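Beta-N-acetylhexosaminidase (Beutenbergia cavernae, PDB 5BU9) probably hydrolyses terminal non-reducing N-acetyl-D-hexosamine residues in N-acetyl-beta-D-hexosaminides, as a member of glycosyl hydrolase family 3. Local coordinates at residues Glu8-Ala22 against Ser35-Asn47. Residues are numbered along the deposited sequence; the frame is centred on the assembly and turned at random.
Sequences EQRVGQLFMVGTDAA and SHVGNVFLAGRSN
Five backbone hydrogen bonds pair Val17, Thr19 and Ala21 with Asn39, Phe41 and Ala43, alternating in direction as parallel strands require; the axes of 15-20 and 39-43 run 33° apart. Thr19 N lies 2.9 Å from Phe41 O, and Phe41 N 3.1 Å from Val17 O.

At the N-terminal end a side chain takes over: Asn39 ND2 donates to Phe15 O at 3.0 Å, with Phe15 O in the plane of the Asn39 amide, and more weakly to Gln13 O. Lys337 NZ hydrogen-bonds both Asn39 OD1 and Gln13 OE1. Gly12 O accepts Gly38 N and Phe15 N from opposite faces of its plane. One water joins Gln9 O, Gln13 NE2 and His36 O.

Apolar contacts split by sheet face. With Val17 CG1 lying between backbone N and carbonyl carbon (chi1 60°), it presses on Val37 CG1 at 3.5 Å, tight for two methyls, on the side covered by helix 26-35. On the other face, selenomethionine Met16 lays CG 3.9 Å from Phe41 CB.

Beyond the strands, Ala21 CB packs 3.6 Å from Ser46 CB. Together the strands and helix 26-35 form a beta-alpha-beta unit of the TIM-barrel-type domain characteristic of family 3 glycosidases.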
loop_
_atom_site.group_PDB
_atom_site.type_symbol
_atom_site.label_atom_id
_atom_site.label_comp_id
_atom_site.label_asym_id
_atom_site.label_seq_id
_atom_site.Cartn_x
_atom_site.Cartn_y
_atom_site.Cartn_z
ATOM N N GLU A 8 -5.388 -18.566 -12.357
ATOM C CA GLU A 8 -6.400 -17.590 -11.933
ATOM C C GLU A 8 -6.159 -17.184 -10.480
ATOM O O GLU A 8 -6.189 -16.008 -10.133
ATOM C CB GLU A 8 -7.826 -18.155 -12.091
ATOM C CG GLU A 8 -8.349 -18.222 -13.526
ATOM C CD GLU A 8 -7.751 -19.374 -14.337
ATOM O OE1 GLU A 8 -7.972 -19.376 -15.569
ATOM O OE2 GLU A 8 -7.065 -20.270 -13.766
ATOM N N GLN A 9 -5.898 -18.178 -9.636
ATOM C CA GLN A 9 -5.673 -17.932 -8.229
ATOM C C GLN A 9 -4.361 -17.171 -7.989
ATOM O O GLN A 9 -4.305 -16.336 -7.088
ATOM C CB GLN A 9 -5.688 -19.249 -7.465
ATOM C CG GLN A 9 -7.080 -19.862 -7.361
ATOM C CD GLN A 9 -7.011 -21.292 -6.908
ATOM O OE1 GLN A 9 -5.985 -21.932 -7.074
ATOM N NE2 GLN A 9 -8.092 -21.804 -6.323
ATOM N N ARG A 10 -3.323 -17.423 -8.790
ATOM C CA ARG A 10 -2.063 -16.689 -8.614
ATOM C C ARG A 10 -2.237 -15.218 -8.990
ATOM O O ARG A 10 -1.835 -14.326 -8.236
ATOM C CB ARG A 10 -0.928 -17.327 -9.429
ATOM C CG ARG A 10 -0.569 -18.731 -8.964
ATOM C CD ARG A 10 0.785 -19.225 -9.491
ATOM N NE ARG A 10 0.899 -19.236 -10.953
ATOM C CZ ARG A 10 0.487 -20.221 -11.762
ATOM N NH1 ARG A 10 -0.101 -21.302 -11.286
ATOM N NH2 ARG A 10 0.664 -20.130 -13.075
ATOM N N VAL A 11 -2.870 -14.963 -10.133
ATOM C CA VAL A 11 -3.228 -13.608 -10.505
ATOM C C VAL A 11 -4.040 -12.960 -9.370
ATOM O O VAL A 11 -3.760 -11.835 -8.955
ATOM C CB VAL A 11 -4.005 -13.588 -11.810
ATOM C CG1 VAL A 11 -4.547 -12.199 -12.042
ATOM C CG2 VAL A 11 -3.101 -13.976 -12.940
ATOM N N GLY A 12 -5.015 -13.693 -8.845
ATOM C CA GLY A 12 -5.856 -13.196 -7.774
ATOM C C GLY A 12 -5.036 -12.718 -6.599
ATOM O O GLY A 12 -5.377 -11.724 -5.965
ATOM N N GLN A 13 -3.917 -13.374 -6.326
ATOM C CA GLN A 13 -3.063 -12.913 -5.225
ATOM C C GLN A 13 -2.406 -11.540 -5.437
ATOM O O GLN A 13 -1.909 -10.954 -4.470
ATOM C CB GLN A 13 -1.960 -13.939 -4.961
ATOM C CG GLN A 13 -2.488 -15.225 -4.491
ATOM C CD GLN A 13 -3.087 -15.123 -3.112
ATOM O OE1 GLN A 13 -2.455 -14.607 -2.187
ATOM N NE2 GLN A 13 -4.320 -15.597 -2.968
ATOM N N LEU A 14 -2.357 -11.078 -6.699
ATOM C CA LEU A 14 -1.732 -9.804 -7.093
ATOM C C LEU A 14 -2.689 -8.607 -6.987
ATOM O O LEU A 14 -2.371 -7.494 -7.437
ATOM C CB LEU A 14 -1.182 -9.909 -8.526
ATOM C CG LEU A 14 -0.294 -11.124 -8.839
ATOM C CD1 LEU A 14 0.298 -10.962 -10.237
ATOM C CD2 LEU A 14 0.819 -11.298 -7.790
ATOM N N PHE A 15 -3.862 -8.825 -6.390
ATOM C CA PHE A 15 -4.827 -7.740 -6.223
ATOM C C PHE A 15 -5.267 -7.533 -4.773
ATOM O O PHE A 15 -5.354 -8.479 -3.984
ATOM C CB PHE A 15 -6.058 -7.980 -7.090
ATOM C CG PHE A 15 -5.830 -7.714 -8.550
ATOM C CD1 PHE A 15 -5.240 -8.679 -9.364
ATOM C CD2 PHE A 15 -6.210 -6.513 -9.113
ATOM C CE1 PHE A 15 -5.030 -8.448 -10.712
ATOM C CE2 PHE A 15 -6.011 -6.264 -10.470
ATOM C CZ PHE A 15 -5.423 -7.234 -11.273
HETATM N N MSE A 16 -5.531 -6.275 -4.436
HETATM C CA MSE A 16 -6.088 -5.924 -3.143
HETATM C C MSE A 16 -7.371 -5.115 -3.384
HETATM O O MSE A 16 -7.319 -3.995 -3.890
HETATM C CB MSE A 16 -5.069 -5.152 -2.288
HETATM C CG MSE A 16 -5.559 -4.906 -0.837
HETATM SE SE MSE A 16 -4.239 -3.992 0.272
HETATM C CE MSE A 16 -3.265 -5.545 0.912
ATOM N N VAL A 17 -8.533 -5.685 -3.060
ATOM C CA VAL A 17 -9.788 -4.997 -3.418
ATOM C C VAL A 17 -10.431 -4.388 -2.186
ATOM O O VAL A 17 -10.460 -4.996 -1.106
ATOM C CB VAL A 17 -10.764 -5.926 -4.156
ATOM C CG1 VAL A 17 -11.122 -7.119 -3.302
ATOM C CG2 VAL A 17 -12.016 -5.168 -4.501
ATOM N N GLY A 18 -10.899 -3.158 -2.350
ATOM C CA GLY A 18 -11.471 -2.393 -1.261
ATOM C C GLY A 18 -12.851 -2.876 -0.879
ATOM O O GLY A 18 -13.530 -3.514 -1.675
ATOM N N THR A 19 -13.221 -2.630 0.375
ATOM C CA THR A 19 -14.607 -2.673 0.843
ATOM C C THR A 19 -14.708 -1.535 1.844
ATOM O O THR A 19 -13.707 -1.112 2.430
ATOM C CB THR A 19 -14.996 -4.021 1.518
ATOM O OG1 THR A 19 -16.347 -3.954 1.950
ATOM C CG2 THR A 19 -14.157 -4.302 2.736
ATOM N N ASP A 20 -15.909 -1.019 2.036
ATOM C CA ASP A 20 -16.107 0.005 3.030
ATOM C C ASP A 20 -15.803 -0.612 4.397
ATOM O O ASP A 20 -16.132 -1.773 4.625
ATOM C CB ASP A 20 -17.540 0.541 2.980
ATOM C CG ASP A 20 -17.765 1.631 4.014
ATOM O OD1 ASP A 20 -17.206 2.745 3.805
ATOM O OD2 ASP A 20 -18.452 1.364 5.036
ATOM N N ALA A 21 -15.185 0.152 5.293
ATOM C CA ALA A 21 -14.750 -0.384 6.570
ATOM C C ALA A 21 -15.912 -0.875 7.438
ATOM O O ALA A 21 -15.696 -1.676 8.331
ATOM C CB ALA A 21 -13.938 0.637 7.322
ATOM N N ALA A 22 -17.142 -0.448 7.164
ATOM C CA ALA A 22 -18.223 -0.807 8.043
ATOM C C ALA A 22 -19.051 -1.946 7.489
ATOM O O ALA A 22 -19.988 -2.410 8.132
ATOM C CB ALA A 22 -19.090 0.405 8.319
ATOM N N SER A 35 -13.489 -13.912 -8.584
ATOM C CA SER A 35 -12.259 -13.494 -9.261
ATOM C C SER A 35 -10.971 -13.940 -8.528
ATOM O O SER A 35 -9.868 -13.616 -8.950
ATOM C CB SER A 35 -12.263 -11.970 -9.456
ATOM O OG SER A 35 -13.217 -11.582 -10.431
ATOM N N HIS A 36 -11.118 -14.669 -7.432
ATOM C CA HIS A 36 -9.979 -15.214 -6.668
ATOM C C HIS A 36 -9.068 -14.122 -6.091
ATOM O O HIS A 36 -7.891 -14.380 -5.778
ATOM C CB HIS A 36 -9.160 -16.199 -7.538
ATOM C CG HIS A 36 -10.007 -17.155 -8.322
ATOM N ND1 HIS A 36 -10.551 -18.294 -7.766
ATOM C CD2 HIS A 36 -10.431 -17.125 -9.612
ATOM C CE1 HIS A 36 -11.285 -18.919 -8.676
ATOM N NE2 HIS A 36 -11.220 -18.238 -9.806
ATOM N N VAL A 37 -9.591 -12.910 -5.934
ATOM C CA VAL A 37 -8.808 -11.851 -5.283
ATOM C C VAL A 37 -8.388 -12.282 -3.870
ATOM O O VAL A 37 -9.184 -12.837 -3.086
ATOM C CB VAL A 37 -9.584 -10.538 -5.256
ATOM C CG1 VAL A 37 -8.848 -9.488 -4.427
ATOM C CG2 VAL A 37 -9.770 -10.054 -6.690
ATOM N N GLY A 38 -7.121 -12.058 -3.556
ATOM C CA GLY A 38 -6.517 -12.681 -2.391
ATOM C C GLY A 38 -6.220 -11.749 -1.231
ATOM O O GLY A 38 -5.731 -12.190 -0.182
ATOM N N ASN A 39 -6.549 -10.464 -1.397
ATOM C CA ASN A 39 -6.268 -9.479 -0.374
ATOM C C ASN A 39 -7.374 -8.440 -0.355
ATOM O O ASN A 39 -7.963 -8.162 -1.388
ATOM C CB ASN A 39 -4.925 -8.796 -0.618
ATOM C CG ASN A 39 -3.816 -9.778 -0.934
ATOM O OD1 ASN A 39 -3.333 -10.485 -0.058
ATOM N ND2 ASN A 39 -3.408 -9.826 -2.203
ATOM N N VAL A 40 -7.638 -7.862 0.822
ATOM C CA VAL A 40 -8.656 -6.840 0.953
ATOM C C VAL A 40 -8.149 -5.621 1.710
ATOM O O VAL A 40 -7.136 -5.655 2.406
ATOM C CB VAL A 40 -9.922 -7.398 1.617
ATOM C CG1 VAL A 40 -10.535 -8.474 0.752
ATOM C CG2 VAL A 40 -9.591 -7.962 2.965
ATOM N N PHE A 41 -8.884 -4.538 1.547
ATOM C CA PHE A 41 -8.531 -3.273 2.125
ATOM C C PHE A 41 -9.806 -2.642 2.677
ATOM O O PHE A 41 -10.789 -2.526 1.964
ATOM C CB PHE A 41 -7.885 -2.361 1.076
ATOM C CG PHE A 41 -7.720 -0.957 1.534
ATOM C CD1 PHE A 41 -6.619 -0.588 2.292
ATOM C CD2 PHE A 41 -8.682 0.004 1.241
ATOM C CE1 PHE A 41 -6.475 0.734 2.739
ATOM C CE2 PHE A 41 -8.541 1.319 1.668
ATOM C CZ PHE A 41 -7.429 1.679 2.431
ATOM N N LEU A 42 -9.799 -2.223 3.931
ATOM C CA LEU A 42 -10.975 -1.538 4.506
ATOM C C LEU A 42 -10.879 -0.027 4.316
ATOM O O LEU A 42 -9.943 0.600 4.831
ATOM C CB LEU A 42 -11.115 -1.884 5.995
ATOM C CG LEU A 42 -11.871 -3.184 6.280
ATOM C CD1 LEU A 42 -11.133 -4.391 5.835
ATOM C CD2 LEU A 42 -12.198 -3.286 7.766
ATOM N N ALA A 43 -11.842 0.550 3.586
ATOM C CA ALA A 43 -11.758 1.937 3.111
ATOM C C ALA A 43 -12.689 2.861 3.866
ATOM O O ALA A 43 -13.616 2.402 4.524
ATOM C CB ALA A 43 -12.079 2.020 1.634
ATOM N N GLY A 44 -12.455 4.164 3.730
ATOM C CA GLY A 44 -13.321 5.187 4.301
ATOM C C GLY A 44 -12.947 5.678 5.687
ATOM O O GLY A 44 -11.769 5.822 5.995
ATOM N N ARG A 45 -13.949 5.970 6.513
ATOM C CA ARG A 45 -13.748 6.337 7.921
ATOM C C ARG A 45 -14.867 5.610 8.650
ATOM O O ARG A 45 -16.052 5.814 8.387
ATOM C CB ARG A 45 -13.775 7.876 8.189
ATOM C CG ARG A 45 -12.696 8.741 7.411
ATOM C CD ARG A 45 -11.211 8.411 7.759
ATOM N NE ARG A 45 -10.234 9.277 7.072
ATOM C CZ ARG A 45 -9.542 8.969 5.958
ATOM N NH1 ARG A 45 -8.706 9.863 5.419
ATOM N NH2 ARG A 45 -9.668 7.786 5.356
ATOM N N SER A 46 -14.468 4.685 9.503
ATOM C CA SER A 46 -15.405 3.934 10.305
ATOM C C SER A 46 -15.256 4.291 11.764
ATOM O O SER A 46 -14.144 4.425 12.280
ATOM C CB SER A 46 -15.198 2.443 10.127
ATOM O OG SER A 46 -16.078 1.760 10.987
ATOM N N ASN A 47 -16.392 4.437 12.425
ATOM C CA ASN A 47 -16.441 4.731 13.849
ATOM C C ASN A 47 -17.058 3.553 14.585
ATOM O O ASN A 47 -17.447 3.675 15.746
ATOM C CB ASN A 47 -17.272 5.989 14.100
ATOM C CG ASN A 47 -16.854 6.736 15.340
ATOM O OD1 ASN A 47 -15.663 6.990 15.548
ATOM N ND2 ASN A 47 -17.842 7.125 16.170
HETATM O O HOH W 1 -8.573 -14.808 -11.050
HETATM O O HOH W 2 -5.990 -16.374 -5.021
HETATM O O HOH W 3 -5.572 -15.061 -0.314
HETATM O O HOH W 4 -15.779 -0.750 10.843
#